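Local coordinates for Alpha/beta hydrolase fold-3 domain-containing protein (Enterococcus faecalis, PDB 2QRU) that is of unknown function but adopts the alpha/beta hydrolase fold and is probably a hydrolase, at residues L11-V17 with E83-L88; L46-L50 with L252-K256; Y108-Q112 with A199-S203; K144-I150 with H177-Q181. One frame throughout, in Å; residues are numbered along the deposited sequence.

All four contacts belong to one alpha/beta hydrolase chain built round a mixed, mainly parallel sheet. Interaction 1 fastens the turn between strands 7-10 and 16-20, at one margin of the sheet, to helix 74-93. Interaction 2 joins the start of helix 48-55 to the loop ahead of helix 258-272, while interaction 3 links helix 105-119 to the loop before helix 204-208; their centres lie about 25 Å apart, on opposite sides of the chain's centre. Interaction 4 lies farthest out, in the long excursion between strands 127-130 and 213-218. Along the chain, interactions 1 and 2 alternate; 46-50 and 252-256, about 200 residues apart, meet in space, and interactions 3 and 4 lie between them in sequence.

Interaction 1: residues L11-V17 with E83-L88; sequences LANGATV and ETFQLL
Asn13 reaches from the turn 11-14 to Glu83 and Thr84 on helix 74-93, and each of its side-chain atoms finds a neighbour. Its CB lies 3.7 Å from Glu83 OE1, and CG is packed against Leu87 CD1. OD1 turns back to its own segment, where it accepts from Ala15 N at 3.1 Å and closes an Asx turn. At the tip, ND2 donates to Thr84 OG1 (3.0 Å) and to Glu83 OE1 (3.2 Å), both partners lying close to the amide plane. The carboxylate is met from above its plane, as the two flat groups stand 87° apart. With CG between its backbone N and carbonyl carbon (chi1 70°), the amide can serve the turn and the helix together. Thr84 OG1 is also bonded to Thr80 O, one turn earlier on the helix.

Beside this polar cluster runs an apolar seam. Thr84 CG2 touches Ala15 CB at 3.5 Å and Leu11 CD1 at 3.8 Å, while Leu87 CD1 reaches Ala12 CB. Farther along, Leu88 CD1 fits between the two methyls of Val17, with CG1 at 4.0 Å. Val17 and Leu88 both rest on Leu62 of strand 59-64, which carries the seam into the sheet core.

The type I turn from Leu11 to Gly14 connects antiparallel strands 7-10 and 16-20, so the contact seats a beta hairpin end on a helix. One amide supplies the direct polar bonds: its oxygen shapes the turn and its NH2 group holds the helix, coupling the turn's conformation to its docking.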
loop_
_atom_site.group_PDB
_atom_site.type_symbol
_atom_site.label_atom_id
_atom_site.label_comp_id
_atom_site.label_asym_id
_atom_site.label_seq_id
_atom_site.Cartn_x
_atom_site.Cartn_y
_atom_site.Cartn_z
ATOM N N LEU A 11 13.778 0.338 -13.119
ATOM C CA LEU A 11 13.082 -0.289 -14.213
ATOM C C LEU A 11 12.965 0.715 -15.364
ATOM O O LEU A 11 13.159 1.922 -15.168
ATOM C CB LEU A 11 11.680 -0.736 -13.738
ATOM C CG LEU A 11 11.721 -1.684 -12.523
ATOM C CD1 LEU A 11 10.318 -1.860 -11.914
ATOM C CD2 LEU A 11 12.345 -3.048 -12.862
ATOM N N ALA A 12 12.634 0.200 -16.543
ATOM C CA ALA A 12 12.582 0.989 -17.784
ATOM C C ALA A 12 11.795 2.306 -17.719
ATOM O O ALA A 12 12.156 3.278 -18.385
ATOM C CB ALA A 12 12.051 0.133 -18.896
ATOM N N ASN A 13 10.717 2.337 -16.939
ATOM C CA ASN A 13 9.857 3.521 -16.866
ATOM C C ASN A 13 10.296 4.528 -15.795
ATOM O O ASN A 13 9.628 5.546 -15.592
ATOM C CB ASN A 13 8.383 3.114 -16.659
ATOM C CG ASN A 13 8.127 2.537 -15.289
ATOM O OD1 ASN A 13 9.067 2.225 -14.550
ATOM N ND2 ASN A 13 6.842 2.381 -14.941
ATOM N N GLY A 14 11.423 4.255 -15.130
ATOM C CA GLY A 14 11.942 5.166 -14.108
ATOM C C GLY A 14 11.622 4.792 -12.668
ATOM O O GLY A 14 12.228 5.349 -11.740
ATOM N N ALA A 15 10.679 3.862 -12.468
ATOM C CA ALA A 15 10.413 3.325 -11.145
ATOM C C ALA A 15 11.618 2.552 -10.624
ATOM O O ALA A 15 12.275 1.842 -11.375
ATOM C CB ALA A 15 9.186 2.389 -11.160
ATOM N N THR A 16 11.886 2.691 -9.336
ATOM C CA THR A 16 12.918 1.879 -8.719
ATOM C C THR A 16 12.278 0.933 -7.712
ATOM O O THR A 16 11.177 1.183 -7.207
ATOM C CB THR A 16 14.012 2.713 -8.039
ATOM O OG1 THR A 16 13.489 3.318 -6.855
ATOM C CG2 THR A 16 14.556 3.795 -8.967
ATOM N N VAL A 17 12.999 -0.151 -7.440
ATOM C CA VAL A 17 12.582 -1.180 -6.491
ATOM C C VAL A 17 13.777 -1.448 -5.574
ATOM O O VAL A 17 14.924 -1.467 -6.044
ATOM C CB VAL A 17 12.123 -2.450 -7.235
ATOM C CG1 VAL A 17 13.221 -2.992 -8.164
ATOM C CG2 VAL A 17 11.609 -3.538 -6.236
ATOM N N GLU A 83 1.865 -0.986 -15.253
ATOM C CA GLU A 83 3.061 -0.958 -16.115
ATOM C C GLU A 83 4.299 -1.406 -15.340
ATOM O O GLU A 83 5.106 -2.235 -15.828
ATOM C CB GLU A 83 3.320 0.447 -16.676
ATOM C CG GLU A 83 4.576 0.471 -17.580
ATOM C CD GLU A 83 5.018 1.868 -18.042
ATOM O OE1 GLU A 83 4.791 2.853 -17.291
ATOM O OE2 GLU A 83 5.627 1.953 -19.153
ATOM N N THR A 84 4.474 -0.807 -14.165
ATOM C CA THR A 84 5.642 -1.052 -13.317
ATOM C C THR A 84 5.697 -2.514 -12.891
ATOM O O THR A 84 6.775 -3.150 -12.930
ATOM C CB THR A 84 5.639 -0.132 -12.082
ATOM O OG1 THR A 84 5.573 1.239 -12.523
ATOM C CG2 THR A 84 6.920 -0.329 -11.276
ATOM N N PHE A 85 4.537 -3.057 -12.518
ATOM C CA PHE A 85 4.516 -4.464 -12.133
ATOM C C PHE A 85 4.918 -5.357 -13.295
ATOM O O PHE A 85 5.692 -6.303 -13.123
ATOM C CB PHE A 85 3.162 -4.927 -11.587
ATOM C CG PHE A 85 3.218 -6.333 -11.088
ATOM C CD1 PHE A 85 3.573 -6.590 -9.758
ATOM C CD2 PHE A 85 3.031 -7.410 -11.965
ATOM C CE1 PHE A 85 3.693 -7.914 -9.297
ATOM C CE2 PHE A 85 3.155 -8.746 -11.490
ATOM C CZ PHE A 85 3.478 -8.980 -10.185
ATOM N N GLN A 86 4.376 -5.061 -14.478
ATOM C CA GLN A 86 4.706 -5.847 -15.654
ATOM C C GLN A 86 6.226 -5.852 -15.939
ATOM O O GLN A 86 6.791 -6.910 -16.200
ATOM C CB GLN A 86 3.916 -5.363 -16.869
ATOM C CG GLN A 86 2.441 -5.679 -16.778
ATOM C CD GLN A 86 1.750 -5.292 -18.075
ATOM O OE1 GLN A 86 1.355 -4.140 -18.263
ATOM N NE2 GLN A 86 1.657 -6.241 -19.002
ATOM N N LEU A 87 6.872 -4.693 -15.829
ATOM C CA LEU A 87 8.344 -4.601 -15.977
ATOM C C LEU A 87 9.057 -5.377 -14.868
ATOM O O LEU A 87 10.050 -6.077 -15.118
ATOM C CB LEU A 87 8.807 -3.147 -15.971
ATOM C CG LEU A 87 8.303 -2.273 -17.126
ATOM C CD1 LEU A 87 8.557 -0.792 -16.847
ATOM C CD2 LEU A 87 8.891 -2.714 -18.486
ATOM N N LEU A 88 8.561 -5.240 -13.642
ATOM C CA LEU A 88 9.139 -5.946 -12.481
ATOM C C LEU A 88 9.053 -7.466 -12.665
ATOM O O LEU A 88 9.969 -8.231 -12.303
ATOM C CB LEU A 88 8.423 -5.509 -11.188
ATOM C CG LEU A 88 8.984 -6.077 -9.879
ATOM C CD1 LEU A 88 10.368 -5.420 -9.523
ATOM C CD2 LEU A 88 7.939 -5.851 -8.792
#

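Interaction 2: residues L46-L50 with L252-K256; sequences LPEEL and LKQTK. With EDO (1,2-ethanediol), chain E.
Glu49 and Lys256 meet because both chains bend: Glu49 CG lies beside its backbone N (chi1 -67°) and the chain folds at chi2 (81°), while Lys256 also turns at chi2. The contact belongs to the alpha/beta hydrolase fold, joining the first turn of helix 48-55, with Pro47 at its N-cap position, to the loop before helix 258-272. The same loop carries His249, whose geometry is consistent with membership of a Ser-His-Asp triad. Lys256 NZ approaches Glu49 OE2 on the anti side of the carboxylate, 16° out of its plane, and makes a salt bridge of 2.9 Å. Thr255 sits by the same carboxylate, its OG1 3.1 Å from Glu49 OE1.

Next to this charged end the contact becomes apolar. Pro47 CB packs on Thr255 CG2 at 3.8 Å, and Leu50 CD2 meets Leu252 CD1 at 4.0 Å, with Phe264 of helix 258-272 touching both leucines. At the exposed Glu48, a 1,2-ethanediol molecule, probably from the crystallisation liquor, donates from O2 to Glu48 OE2, which also forms a salt bridge with Lys51. The Pro47 ring crosses Leu252 at about a right angle, and its CG lies 3.5 Å from Leu252 O.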
loop_
_atom_site.group_PDB
_atom_site.type_symbol
_atom_site.label_atom_id
_atom_site.label_comp_id
_atom_site.label_asym_id
_atom_site.label_seq_id
_atom_site.Cartn_x
_atom_site.Cartn_y
_atom_site.Cartn_z
ATOM N N LEU A 46 9.401 0.543 4.838
ATOM C CA LEU A 46 9.161 -0.871 5.162
ATOM C C LEU A 46 9.875 -1.211 6.474
ATOM O O LEU A 46 11.112 -1.104 6.564
ATOM C CB LEU A 46 9.663 -1.756 4.037
ATOM C CG LEU A 46 9.667 -3.275 4.297
ATOM C CD1 LEU A 46 8.259 -3.831 4.602
ATOM C CD2 LEU A 46 10.289 -3.988 3.114
ATOM N N PRO A 47 9.106 -1.564 7.527
ATOM C CA PRO A 47 9.774 -1.930 8.781
ATOM C C PRO A 47 10.653 -3.182 8.671
ATOM O O PRO A 47 10.273 -4.158 7.988
ATOM C CB PRO A 47 8.614 -2.215 9.735
ATOM C CG PRO A 47 7.477 -1.392 9.185
ATOM C CD PRO A 47 7.634 -1.556 7.678
ATOM N N GLU A 48 11.803 -3.119 9.355
ATOM C CA GLU A 48 12.745 -4.227 9.403
ATOM C C GLU A 48 12.003 -5.530 9.766
ATOM O O GLU A 48 12.244 -6.597 9.166
ATOM C CB GLU A 48 13.852 -3.928 10.430
ATOM C CG GLU A 48 14.768 -5.111 10.731
ATOM C CD GLU A 48 15.588 -5.576 9.529
ATOM O OE1 GLU A 48 15.838 -4.761 8.614
ATOM O OE2 GLU A 48 16.011 -6.764 9.522
ATOM N N GLU A 49 11.097 -5.443 10.737
ATOM C CA GLU A 49 10.432 -6.634 11.269
ATOM C C GLU A 49 9.500 -7.255 10.237
ATOM O O GLU A 49 9.359 -8.505 10.176
ATOM C CB GLU A 49 9.644 -6.324 12.539
ATOM C CG GLU A 49 10.474 -5.949 13.733
ATOM C CD GLU A 49 10.917 -4.495 13.730
ATOM O OE1 GLU A 49 10.626 -3.744 12.772
ATOM O OE2 GLU A 49 11.603 -4.118 14.694
ATOM N N LEU A 50 8.848 -6.397 9.442
ATOM C CA LEU A 50 7.941 -6.901 8.414
ATOM C C LEU A 50 8.751 -7.494 7.264
ATOM O O LEU A 50 8.434 -8.578 6.740
ATOM C CB LEU A 50 6.995 -5.797 7.930
ATOM C CG LEU A 50 5.978 -6.186 6.852
ATOM C CD1 LEU A 50 5.108 -7.405 7.286
ATOM C CD2 LEU A 50 5.130 -4.950 6.551
ATOM N N LEU A 252 2.257 0.087 11.886
ATOM C CA LEU A 252 3.595 -0.409 11.467
ATOM C C LEU A 252 4.755 0.518 11.915
ATOM O O LEU A 252 5.928 0.110 11.896
ATOM C CB LEU A 252 3.674 -0.681 9.960
ATOM C CG LEU A 252 2.875 -1.888 9.430
ATOM C CD1 LEU A 252 2.973 -1.824 7.957
ATOM C CD2 LEU A 252 3.523 -3.142 9.931
ATOM N N LYS A 253 4.429 1.736 12.340
ATOM C CA LYS A 253 5.438 2.633 12.946
ATOM C C LYS A 253 5.876 2.163 14.330
ATOM O O LYS A 253 6.942 2.586 14.841
ATOM C CB LYS A 253 4.894 4.046 13.052
ATOM C CG LYS A 253 4.716 4.744 11.727
ATOM C CD LYS A 253 4.397 6.202 11.944
ATOM C CE LYS A 253 3.086 6.376 12.714
ATOM N NZ LYS A 253 2.713 7.810 12.810
ATOM N N GLN A 254 5.060 1.296 14.937
ATOM C CA GLN A 254 5.306 0.826 16.321
ATOM C C GLN A 254 5.431 -0.684 16.421
ATOM O O GLN A 254 4.658 -1.335 17.139
ATOM C CB GLN A 254 4.183 1.223 17.290
ATOM C CG GLN A 254 3.728 2.632 17.304
ATOM C CD GLN A 254 2.371 2.746 17.998
ATOM O OE1 GLN A 254 1.405 3.249 17.420
ATOM N NE2 GLN A 254 2.289 2.244 19.230
ATOM N N THR A 255 6.426 -1.236 15.739
ATOM C CA THR A 255 6.582 -2.692 15.652
ATOM C C THR A 255 6.955 -3.353 16.980
ATOM O O THR A 255 6.892 -4.576 17.111
ATOM C CB THR A 255 7.637 -3.079 14.606
ATOM O OG1 THR A 255 8.897 -2.492 14.972
ATOM C CG2 THR A 255 7.200 -2.632 13.229
ATOM N N LYS A 256 7.358 -2.540 17.952
ATOM C CA LYS A 256 7.749 -3.029 19.265
ATOM C C LYS A 256 6.593 -3.049 20.268
ATOM O O LYS A 256 6.773 -3.499 21.416
ATOM C CB LYS A 256 8.920 -2.193 19.815
ATOM C CG LYS A 256 10.287 -2.844 19.697
ATOM C CD LYS A 256 10.586 -3.411 18.325
ATOM C CE LYS A 256 11.730 -4.431 18.424
ATOM N NZ LYS A 256 11.716 -5.384 17.258
HETATM C C1 EDO E . 13.479 -9.388 13.062
HETATM O O1 EDO E . 12.162 -9.213 13.595
HETATM C C2 EDO E . 14.095 -8.040 12.703
HETATM O O2 EDO E . 15.304 -8.258 11.950
#

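Interaction 3: residues Y108-Q112 with A199-S203; sequences YLMLQ and AYALS
Tyr200 O receives the shortest polar bond of this contact, 2.6 Å from Tyr108 OH. The phenol oxygen lies in the carbonyl plane, on a lone pair, with a C=O...O angle of 124°, and the carbonyl oxygen in turn lies at the edge of the Tyr108 ring. Tyr108 reaches so far because its CG is anti to the backbone N (chi1 174°), which sends the ring out from helix 105-119 to the loop. Gln112 stands one turn later and lays its CG against one face of that ring.

The Gln112 amide is 3.0 Å from the same carbonyl at NE2, but the angle is too poor for a hydrogen bond between NE2 and Tyr200 O. NE2 instead donates to a water at 2.9 Å, and this water lies 2.8 Å from Ala199 O, to which it can donate. The bend at chi2 (-74°) curls the glutamine so that its amide also packs against Leu202, with NE2 3.6 Å from Leu202 CG. Leu202 then inserts CD1 against Leu111 CB at 3.5 Å, the apolar anchor of the loop, and its backbone is hydrogen-bonded to Thr134.

Helix 105-119 follows a sequence and geometry consistent with a nucleophile elbow at Ser104, and the Tyr108 side chain lies near that site without touching it; its ring also meets Tyr133. In segment 199-203, Tyr200 O is bonded directly and Ala199 O probably through water, which ties the loop to the helix beside what may be the active-site region.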
loop_
_atom_site.group_PDB
_atom_site.type_symbol
_atom_site.label_atom_id
_atom_site.label_comp_id
_atom_site.label_asym_id
_atom_site.label_seq_id
_atom_site.Cartn_x
_atom_site.Cartn_y
_atom_site.Cartn_z
ATOM N N TYR A 108 -4.802 -0.102 -0.764
ATOM C CA TYR A 108 -5.717 0.267 -1.842
ATOM C C TYR A 108 -5.045 -0.016 -3.202
ATOM O O TYR A 108 -5.661 -0.640 -4.117
ATOM C CB TYR A 108 -6.074 1.741 -1.699
ATOM C CG TYR A 108 -6.899 2.252 -2.866
ATOM C CD1 TYR A 108 -8.243 1.912 -3.008
ATOM C CD2 TYR A 108 -6.326 3.064 -3.846
ATOM C CE1 TYR A 108 -9.023 2.389 -4.117
ATOM C CE2 TYR A 108 -7.080 3.544 -4.942
ATOM C CZ TYR A 108 -8.439 3.205 -5.070
ATOM O OH TYR A 108 -9.223 3.637 -6.144
ATOM N N LEU A 109 -3.804 0.438 -3.350
ATOM C CA LEU A 109 -3.047 0.238 -4.580
ATOM C C LEU A 109 -2.913 -1.255 -4.873
ATOM O O LEU A 109 -3.170 -1.686 -5.998
ATOM C CB LEU A 109 -1.678 0.940 -4.499
ATOM C CG LEU A 109 -1.733 2.473 -4.510
ATOM C CD1 LEU A 109 -0.289 2.980 -4.248
ATOM C CD2 LEU A 109 -2.367 3.069 -5.816
HETATM N N MSE A 110 -2.577 -2.044 -3.853
HETATM C CA MSE A 110 -2.446 -3.496 -4.016
HETATM C C MSE A 110 -3.730 -4.153 -4.555
HETATM O O MSE A 110 -3.730 -5.008 -5.489
HETATM C CB MSE A 110 -2.105 -4.137 -2.665
HETATM C CG MSE A 110 -2.330 -5.674 -2.668
HETATM SE SE MSE A 110 -1.915 -6.295 -0.848
HETATM C CE MSE A 110 -3.621 -5.752 -0.026
ATOM N N LEU A 111 -4.859 -3.732 -3.983
ATOM C CA LEU A 111 -6.141 -4.320 -4.369
ATOM C C LEU A 111 -6.541 -3.910 -5.793
ATOM O O LEU A 111 -7.007 -4.739 -6.594
ATOM C CB LEU A 111 -7.218 -3.972 -3.343
ATOM C CG LEU A 111 -6.953 -4.625 -1.973
ATOM C CD1 LEU A 111 -7.849 -3.963 -0.892
ATOM C CD2 LEU A 111 -7.185 -6.135 -2.025
ATOM N N GLN A 112 -6.303 -2.632 -6.134
ATOM C CA GLN A 112 -6.554 -2.171 -7.485
ATOM C C GLN A 112 -5.622 -2.901 -8.467
ATOM O O GLN A 112 -6.076 -3.360 -9.501
ATOM C CB GLN A 112 -6.359 -0.653 -7.604
ATOM C CG GLN A 112 -7.455 0.152 -6.896
ATOM C CD GLN A 112 -8.786 0.138 -7.661
ATOM O OE1 GLN A 112 -8.848 -0.263 -8.819
ATOM N NE2 GLN A 112 -9.860 0.552 -6.982
ATOM N N ALA A 199 -15.663 4.422 -10.360
ATOM C CA ALA A 199 -14.542 3.806 -11.105
ATOM C C ALA A 199 -13.368 3.465 -10.189
ATOM O O ALA A 199 -12.524 2.640 -10.534
ATOM C CB ALA A 199 -14.060 4.702 -12.240
ATOM N N TYR A 200 -13.332 4.102 -9.019
ATOM C CA TYR A 200 -12.221 3.962 -8.078
ATOM C C TYR A 200 -12.529 2.954 -6.978
ATOM O O TYR A 200 -11.678 2.715 -6.095
ATOM C CB TYR A 200 -11.918 5.324 -7.458
ATOM C CG TYR A 200 -11.471 6.335 -8.485
ATOM C CD1 TYR A 200 -12.402 7.066 -9.238
ATOM C CD2 TYR A 200 -10.099 6.525 -8.752
ATOM C CE1 TYR A 200 -11.992 7.974 -10.198
ATOM C CE2 TYR A 200 -9.680 7.452 -9.713
ATOM C CZ TYR A 200 -10.636 8.164 -10.437
ATOM O OH TYR A 200 -10.236 9.081 -11.401
ATOM N N ALA A 201 -13.726 2.370 -7.043
ATOM C CA ALA A 201 -14.200 1.424 -6.031
ATOM C C ALA A 201 -14.171 -0.013 -6.515
ATOM O O ALA A 201 -14.553 -0.290 -7.662
ATOM C CB ALA A 201 -15.600 1.787 -5.634
ATOM N N LEU A 202 -13.785 -0.931 -5.629
ATOM C CA LEU A 202 -13.852 -2.361 -5.917
ATOM C C LEU A 202 -15.143 -2.914 -5.354
ATOM O O LEU A 202 -15.433 -2.736 -4.162
ATOM C CB LEU A 202 -12.646 -3.089 -5.317
ATOM C CG LEU A 202 -11.311 -2.609 -5.903
ATOM C CD1 LEU A 202 -10.172 -3.044 -4.993
ATOM C CD2 LEU A 202 -11.134 -3.140 -7.320
ATOM N N SER A 203 -15.905 -3.599 -6.210
ATOM C CA SER A 203 -17.150 -4.240 -5.786
ATOM C C SER A 203 -16.888 -5.498 -4.982
ATOM O O SER A 203 -15.831 -6.114 -5.082
ATOM C CB SER A 203 -18.013 -4.625 -7.003
ATOM O OG SER A 203 -17.281 -5.585 -7.741
HETATM O O HOH W 1 -11.877 0.335 -9.099
#

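Interaction 4: residues K144-I150 with H177-Q181; sequences KLLKQAI and HYSIQ
The excursion between strands 127-130 and 213-218, where many alpha/beta hydrolases carry a cap, contains this contact: the irregular segment 144-150 wraps the end of helix 173-181, and Gln181 fastens it. The glutamine chain is extended beyond CG (chi2 -180°), which carries its amide into the curve of the loop. There OE1 accepts from Ile150 N at 2.9 Å, an almost straight bond (174°) in the carbonyl plane and on a lone pair. NE2 donates to Gln148 O at 3.1 Å, from above that carbonyl's plane, and more weakly to Leu146 O. A water strengthens the link, donating to Gln181 OE1 at 2.6 Å and to Ile150 O at 2.8 Å.

Apolar groups pack along the helix beside this amide. Leu146 lies over one face of the His177 imidazole in a CH-pi contact, its CG 4.2 Å from the ring centroid, while Leu145 CB stands at the ring's edge. The ring also meets that of Tyr173. Ile150 sends CD1 to His177 CB at 3.6 Å and touches Tyr178 CD1 with CG2, and its carbonyl oxygen lies in plane at the edge of the tyrosine ring. At the other end of the loop, Leu145 CD1 meets Ile180 CD1 at 3.7 Å.

In a segment without regular hydrogen bonding of its own, Gln148 O and Ile150 N are bound directly by one amide, Leu146 O weakly, and Ile150 O through the water. Since that amide both donates and accepts, it mimics a peptide group, holding the loop's curvature where helix and strand pairing are absent.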
loop_
_atom_site.group_PDB
_atom_site.type_symbol
_atom_site.label_atom_id
_atom_site.label_comp_id
_atom_site.label_asym_id
_atom_site.label_seq_id
_atom_site.Cartn_x
_atom_site.Cartn_y
_atom_site.Cartn_z
ATOM N N LYS A 144 -10.197 14.760 11.544
ATOM C CA LYS A 144 -9.209 15.604 12.198
ATOM C C LYS A 144 -8.093 14.658 12.612
ATOM O O LYS A 144 -8.281 13.773 13.459
ATOM C CB LYS A 144 -9.811 16.394 13.379
ATOM C CG LYS A 144 -8.925 17.525 13.959
ATOM C CD LYS A 144 -8.288 18.420 12.879
ATOM C CE LYS A 144 -9.292 19.358 12.217
ATOM N NZ LYS A 144 -8.746 19.985 10.969
ATOM N N LEU A 145 -6.952 14.816 11.944
ATOM C CA LEU A 145 -5.799 13.941 12.118
ATOM C C LEU A 145 -4.633 14.736 12.722
ATOM O O LEU A 145 -3.911 14.229 13.596
ATOM C CB LEU A 145 -5.416 13.289 10.780
ATOM C CG LEU A 145 -6.574 12.660 9.985
ATOM C CD1 LEU A 145 -6.178 12.246 8.558
ATOM C CD2 LEU A 145 -7.209 11.499 10.747
ATOM N N LEU A 146 -4.452 15.966 12.245
ATOM C CA LEU A 146 -3.554 16.935 12.862
ATOM C C LEU A 146 -4.377 18.090 13.397
ATOM O O LEU A 146 -5.067 18.766 12.632
ATOM C CB LEU A 146 -2.538 17.478 11.852
ATOM C CG LEU A 146 -1.334 16.627 11.433
ATOM C CD1 LEU A 146 -0.524 17.410 10.423
ATOM C CD2 LEU A 146 -0.452 16.220 12.625
ATOM N N LYS A 147 -4.296 18.317 14.706
ATOM C CA LYS A 147 -5.036 19.402 15.363
ATOM C C LYS A 147 -4.582 20.808 14.931
ATOM O O LYS A 147 -5.424 21.693 14.720
ATOM C CB LYS A 147 -4.992 19.235 16.897
ATOM C CG LYS A 147 -5.379 20.469 17.723
ATOM C CD LYS A 147 -5.989 20.068 19.071
ATOM C CE LYS A 147 -5.582 21.010 20.199
ATOM N NZ LYS A 147 -5.865 22.438 19.909
ATOM N N GLN A 148 -3.270 21.003 14.797
ATOM C CA GLN A 148 -2.719 22.306 14.406
ATOM C C GLN A 148 -2.919 22.576 12.917
ATOM O O GLN A 148 -2.607 21.729 12.077
ATOM C CB GLN A 148 -1.232 22.409 14.754
ATOM C CG GLN A 148 -0.909 22.288 16.231
ATOM C CD GLN A 148 0.560 22.510 16.506
ATOM O OE1 GLN A 148 1.015 23.648 16.638
ATOM N NE2 GLN A 148 1.316 21.424 16.591
ATOM N N ALA A 149 -3.438 23.762 12.607
ATOM C CA ALA A 149 -3.655 24.189 11.222
ATOM C C ALA A 149 -2.330 24.420 10.493
ATOM O O ALA A 149 -1.482 25.200 10.946
ATOM C CB ALA A 149 -4.522 25.451 11.181
ATOM N N ILE A 150 -2.156 23.716 9.378
ATOM C CA ILE A 150 -0.992 23.880 8.510
ATOM C C ILE A 150 -1.210 25.095 7.610
ATOM O O ILE A 150 -2.244 25.199 6.952
ATOM C CB ILE A 150 -0.747 22.606 7.653
ATOM C CG1 ILE A 150 -0.442 21.407 8.560
ATOM C CG2 ILE A 150 0.392 22.812 6.651
ATOM C CD1 ILE A 150 -0.446 20.081 7.841
ATOM N N HIS A 177 -1.474 16.453 4.697
ATOM C CA HIS A 177 -2.339 16.916 5.762
ATOM C C HIS A 177 -2.972 18.265 5.496
ATOM O O HIS A 177 -4.115 18.509 5.910
ATOM C CB HIS A 177 -1.644 16.809 7.104
ATOM C CG HIS A 177 -1.502 15.397 7.546
ATOM N ND1 HIS A 177 -2.502 14.733 8.219
ATOM C CD2 HIS A 177 -0.520 14.491 7.335
ATOM C CE1 HIS A 177 -2.130 13.486 8.436
ATOM N NE2 HIS A 177 -0.929 13.314 7.913
ATOM N N TYR A 178 -2.250 19.121 4.771
ATOM C CA TYR A 178 -2.803 20.369 4.265
ATOM C C TYR A 178 -4.021 20.103 3.365
ATOM O O TYR A 178 -5.075 20.718 3.546
ATOM C CB TYR A 178 -1.726 21.156 3.506
ATOM C CG TYR A 178 -2.204 22.478 2.932
ATOM C CD1 TYR A 178 -2.302 23.611 3.740
ATOM C CD2 TYR A 178 -2.539 22.597 1.584
ATOM C CE1 TYR A 178 -2.732 24.832 3.224
ATOM C CE2 TYR A 178 -2.976 23.823 1.053
ATOM C CZ TYR A 178 -3.066 24.930 1.881
ATOM O OH TYR A 178 -3.485 26.139 1.374
ATOM N N SER A 179 -3.884 19.171 2.417
ATOM C CA SER A 179 -4.962 18.921 1.464
ATOM C C SER A 179 -6.201 18.403 2.192
ATOM O O SER A 179 -7.318 18.785 1.851
ATOM C CB SER A 179 -4.534 17.990 0.322
ATOM O OG SER A 179 -4.350 16.643 0.744
ATOM N N ILE A 180 -5.991 17.580 3.217
ATOM C CA ILE A 180 -7.090 17.100 4.053
ATOM C C ILE A 180 -7.781 18.260 4.771
ATOM O O ILE A 180 -9.008 18.419 4.674
ATOM C CB ILE A 180 -6.622 16.036 5.074
ATOM C CG1 ILE A 180 -6.194 14.758 4.341
ATOM C CG2 ILE A 180 -7.744 15.736 6.092
ATOM C CD1 ILE A 180 -5.522 13.698 5.221
ATOM N N GLN A 181 -6.993 19.081 5.471
ATOM C CA GLN A 181 -7.533 20.201 6.245
ATOM C C GLN A 181 -8.262 21.209 5.361
ATOM O O GLN A 181 -9.207 21.858 5.807
ATOM C CB GLN A 181 -6.427 20.914 7.029
ATOM C CG GLN A 181 -5.740 20.038 8.083
ATOM C CD GLN A 181 -4.654 20.777 8.852
ATOM O OE1 GLN A 181 -4.198 21.851 8.447
ATOM N NE2 GLN A 181 -4.241 20.205 9.977
HETATM O O HOH W 2 -4.673 23.794 6.752
#